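Local coordinates for dinitrogenase iron-molybdenum cofactor biosynthesis domain-containing protein (Pyrococcus horikoshii, PDB 2YX6) that is of unknown function but binds ADP and probably belongs with the proteins related to iron-molybdenum cofactor biosynthesis of dinitrogenase, at residues A[53-56]-A[57-60]; A[73-76]-A[77-81]. One frame throughout, in Å; residues are numbered along the deposited sequence.

Contact 1 (53-56 with 57-60) comes first along the chain and is the opening of helix 54-61, which follows strand 36-44; contact 2 (73-76 with 77-81) is the opening of helix 74-82, between strands 66-68 and 86-88. Neither closes a long loop, since in each the two segments are consecutive. They lie in series, neither nested nor crossed, with strand 66-68 between them. In space their centres are about 11 Å apart, and the helices pack together: CA of G53 is 3.5 Å from CZ of Y79, and CE2 of F80 lies 3.6 Å from CA of P56 and 3.7 Å from CB of I59.

Contact 1. Residues A[53-56]-A[57-60]; sequences GDLP and NFIK
F58 has its CG anti to the backbone N (chi1 175°), which sets ring atom CD2 against L55 while the rest of the ring leads away, whereas the CG of N57 sits anti to its own carbonyl carbon (chi1 -87°) and hangs by the carbonyl of G53. The CD2 methyl of L55 and ring atom CD2 of F58 touch at 4.1 Å, the two side chains crossing obliquely, an apolar meeting one helical turn apart. ND2 of N57 comes within 3.3 Å of O of G53, but the angle is too poor for a hydrogen bond; that oxygen instead accepts from the backbone N of N57 at 3.1 Å. Three further i to i+4 bonds follow: N of F58 to O of D54 at 2.7 Å, N of I59 to O of L55, and N of K60 to O of P56 at 2.9 Å, the last almost straight at the hydrogen (179°). The CG1 branch of I59 packs against O of L55 at 3.4 Å, beside the bond which that oxygen already accepts. P56, which has no N-H to give, stands in the first turn, where its nitrogen needs no acceptor from an earlier turn. Its ring is buried against Y79 and F80 of helix 74-82, while L55, F58 and I59 reach the phenylalanines of strand 26-33. K60 extends toward the second subunit, making a weak hydrogen bond through NZ to O of G105 there. The arrangement is that of an alpha-helical N-terminus with proline in its first turn, here on a helix packed against a mixed beta-sheet.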
# COMPACT_ATOMS: atom_id res chain seq x y z
N GLY A 53 6.90 -13.81 12.02
CA GLY A 53 6.21 -12.61 11.51
C GLY A 53 5.08 -12.17 12.43
O GLY A 53 3.96 -11.96 11.99
N ASP A 54 5.39 -11.99 13.72
CA ASP A 54 4.39 -11.61 14.72
C ASP A 54 3.65 -10.33 14.38
O ASP A 54 2.46 -10.37 14.20
CB ASP A 54 5.03 -11.45 16.07
CG ASP A 54 5.74 -12.69 16.53
OD1 ASP A 54 5.15 -13.81 16.44
OD2 ASP A 54 6.92 -12.51 16.97
N LEU A 55 4.38 -9.22 14.30
CA LEU A 55 3.81 -7.92 13.97
C LEU A 55 2.99 -7.88 12.74
O LEU A 55 1.87 -7.41 12.81
CB LEU A 55 4.89 -6.85 13.93
CG LEU A 55 5.07 -6.14 15.27
CD1 LEU A 55 6.06 -4.98 15.21
CD2 LEU A 55 3.68 -5.66 15.77
N PRO A 56 3.50 -8.36 11.59
CA PRO A 56 2.64 -8.39 10.40
C PRO A 56 1.35 -9.13 10.56
O PRO A 56 0.30 -8.71 10.05
CB PRO A 56 3.53 -9.07 9.36
CG PRO A 56 4.92 -8.56 9.75
CD PRO A 56 4.89 -8.76 11.25
N ASN A 57 1.44 -10.25 11.27
CA ASN A 57 0.29 -11.10 11.48
C ASN A 57 -0.62 -10.39 12.43
O ASN A 57 -1.81 -10.45 12.29
CB ASN A 57 0.73 -12.46 12.05
CG ASN A 57 1.11 -13.48 10.94
OD1 ASN A 57 0.63 -13.43 9.80
ND2 ASN A 57 1.89 -14.47 11.33
N PHE A 58 -0.06 -9.72 13.41
CA PHE A 58 -0.85 -8.86 14.30
C PHE A 58 -1.68 -7.87 13.50
O PHE A 58 -2.90 -7.79 13.66
CB PHE A 58 0.12 -8.13 15.24
CG PHE A 58 -0.54 -7.15 16.13
CD1 PHE A 58 -1.31 -7.57 17.17
CD2 PHE A 58 -0.42 -5.78 15.89
CE1 PHE A 58 -1.95 -6.65 18.01
CE2 PHE A 58 -1.05 -4.87 16.70
CZ PHE A 58 -1.82 -5.31 17.78
N ILE A 59 -1.02 -7.16 12.58
CA ILE A 59 -1.71 -6.17 11.72
C ILE A 59 -2.80 -6.81 10.84
O ILE A 59 -3.96 -6.39 10.87
CB ILE A 59 -0.66 -5.33 10.94
CG1 ILE A 59 0.21 -4.57 11.93
CG2 ILE A 59 -1.31 -4.39 9.99
CD1 ILE A 59 -0.63 -3.63 12.88
N LYS A 60 -2.47 -7.87 10.09
CA LYS A 60 -3.42 -8.62 9.29
C LYS A 60 -4.61 -9.11 10.10
O LYS A 60 -5.75 -8.95 9.71
CB LYS A 60 -2.72 -9.80 8.62
CG LYS A 60 -3.57 -10.40 7.44
CD LYS A 60 -2.96 -11.70 6.91
CE LYS A 60 -3.75 -12.34 5.75
NZ LYS A 60 -3.35 -13.81 5.50

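Contact 2. Residues A[73-76]-A[77-81]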
# COMPACT_ATOMS: atom_id res chain seq x y z
N GLY A 73 11.90 -2.28 8.40
CA GLY A 73 12.90 -3.06 7.68
C GLY A 73 12.38 -3.65 6.40
O GLY A 73 11.19 -3.88 6.24
N ARG A 74 13.29 -3.94 5.49
CA ARG A 74 12.94 -4.53 4.20
C ARG A 74 12.23 -5.86 4.32
O ARG A 74 11.27 -6.14 3.61
CB ARG A 74 14.20 -4.72 3.38
CG ARG A 74 13.96 -4.81 1.92
CD ARG A 74 14.67 -6.02 1.29
NE ARG A 74 16.01 -6.27 1.80
CZ ARG A 74 17.12 -5.56 1.52
NH1 ARG A 74 17.07 -4.49 0.74
NH2 ARG A 74 18.28 -5.93 2.05
N ARG A 75 12.74 -6.70 5.22
CA ARG A 75 12.15 -7.99 5.52
C ARG A 75 10.69 -7.87 5.99
O ARG A 75 9.86 -8.68 5.55
CB ARG A 75 12.98 -8.70 6.59
CG ARG A 75 12.56 -10.12 6.83
CD ARG A 75 12.80 -11.00 5.60
NE ARG A 75 11.99 -12.24 5.64
CZ ARG A 75 10.73 -12.37 5.18
NH1 ARG A 75 10.11 -13.55 5.25
NH2 ARG A 75 10.08 -11.34 4.66
N ALA A 76 10.41 -6.91 6.88
CA ALA A 76 9.04 -6.65 7.41
C ALA A 76 8.08 -6.22 6.29
O ALA A 76 6.95 -6.74 6.21
CB ALA A 76 9.05 -5.59 8.55
N ILE A 77 8.54 -5.32 5.42
CA ILE A 77 7.81 -4.85 4.24
C ILE A 77 7.50 -6.06 3.39
O ILE A 77 6.38 -6.26 3.00
CB ILE A 77 8.66 -3.83 3.32
CG1 ILE A 77 8.75 -2.43 3.95
CG2 ILE A 77 8.00 -3.65 1.95
CD1 ILE A 77 9.86 -1.52 3.39
N GLU A 78 8.52 -6.87 3.09
CA GLU A 78 8.26 -8.04 2.23
C GLU A 78 7.24 -9.02 2.86
O GLU A 78 6.32 -9.55 2.19
CB GLU A 78 9.58 -8.75 1.94
CG GLU A 78 10.43 -7.99 0.97
CD GLU A 78 11.84 -8.54 0.92
OE1 GLU A 78 12.22 -9.31 1.82
OE2 GLU A 78 12.57 -8.22 -0.02
N TYR A 79 7.37 -9.21 4.16
CA TYR A 79 6.47 -10.08 4.90
C TYR A 79 5.01 -9.51 4.82
O TYR A 79 4.08 -10.25 4.59
CB TYR A 79 6.97 -10.26 6.34
CG TYR A 79 6.43 -11.48 7.02
CD1 TYR A 79 7.28 -12.50 7.42
CD2 TYR A 79 5.06 -11.64 7.24
CE1 TYR A 79 6.78 -13.67 8.05
CE2 TYR A 79 4.54 -12.77 7.88
CZ TYR A 79 5.41 -13.79 8.27
OH TYR A 79 4.91 -14.92 8.90
N PHE A 80 4.88 -8.18 4.91
CA PHE A 80 3.59 -7.49 4.80
C PHE A 80 3.00 -7.73 3.42
O PHE A 80 1.82 -8.11 3.26
CB PHE A 80 3.73 -5.99 5.07
CG PHE A 80 3.54 -5.57 6.53
CD1 PHE A 80 4.57 -4.96 7.23
CD2 PHE A 80 2.35 -5.79 7.18
CE1 PHE A 80 4.41 -4.58 8.54
CE2 PHE A 80 2.15 -5.41 8.50
CZ PHE A 80 3.17 -4.82 9.20
N ASN A 81 3.85 -7.55 2.42
CA ASN A 81 3.48 -7.71 1.06
C ASN A 81 3.02 -9.13 0.75
O ASN A 81 2.05 -9.33 0.01
CB ASN A 81 4.69 -7.29 0.21
CG ASN A 81 4.84 -5.76 0.10
OD1 ASN A 81 4.06 -4.97 0.66
ND2 ASN A 81 5.88 -5.35 -0.61
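The first turns of helix 74-82, the helix of a beta-alpha-beta unit, bring R74 alongside E78 and set R75 across E78 and against Y79, with G73 at the N-cap. G73 and A76 resemble part of a GxGxxA-like pattern, perhaps reflecting the nucleotide binding of this protein. The backbone is held by i to i+4 bonds, among them N of I77 to O of G73 at 3.1 Å and N of F80 to O of A76 at 2.8 Å. The R74 and E78 side chains head in the same direction: with CG anti to the carbonyl carbon (chi1 -73°) and an extended chain beyond it, the glutamate is laid back along the preceding turn, and OE2 of E78 comes to 3.3 Å from CD of R74. The charged ends themselves stay apart, NE of R74 being 4.4 Å from OE2 of E78, too far for a salt bridge. R75 crosses E78 at about a right angle, NH2 of R75 lying 4.1 Å from OE1 of E78, an oxygen far from the plane of the guanidinium, so any attraction is probably electrostatic, with no N-H directed at it. With E78 cut back to an alanine, R74 and R75 would lose their nearby carboxylate and are likely to turn more freely, the R74 methylene CD losing its neighbour. The R75 guanidinium also lies obliquely by the Y79 ring, its plane turned 29° from it, with NH1 of R75 3.7 Å from CD1 of Y79. Ring atom CD1 of F80 lies 3.1 Å from O of A76, which approaches obliquely. Beyond the helix, I77 and F80 pack on V87 of strand 86-88, the F80 ring meets that of F21, and the second subunit packs its Y111 on R75 and E78 and its V88 on N81, a residue seen to bind ADP in a structure of this protein.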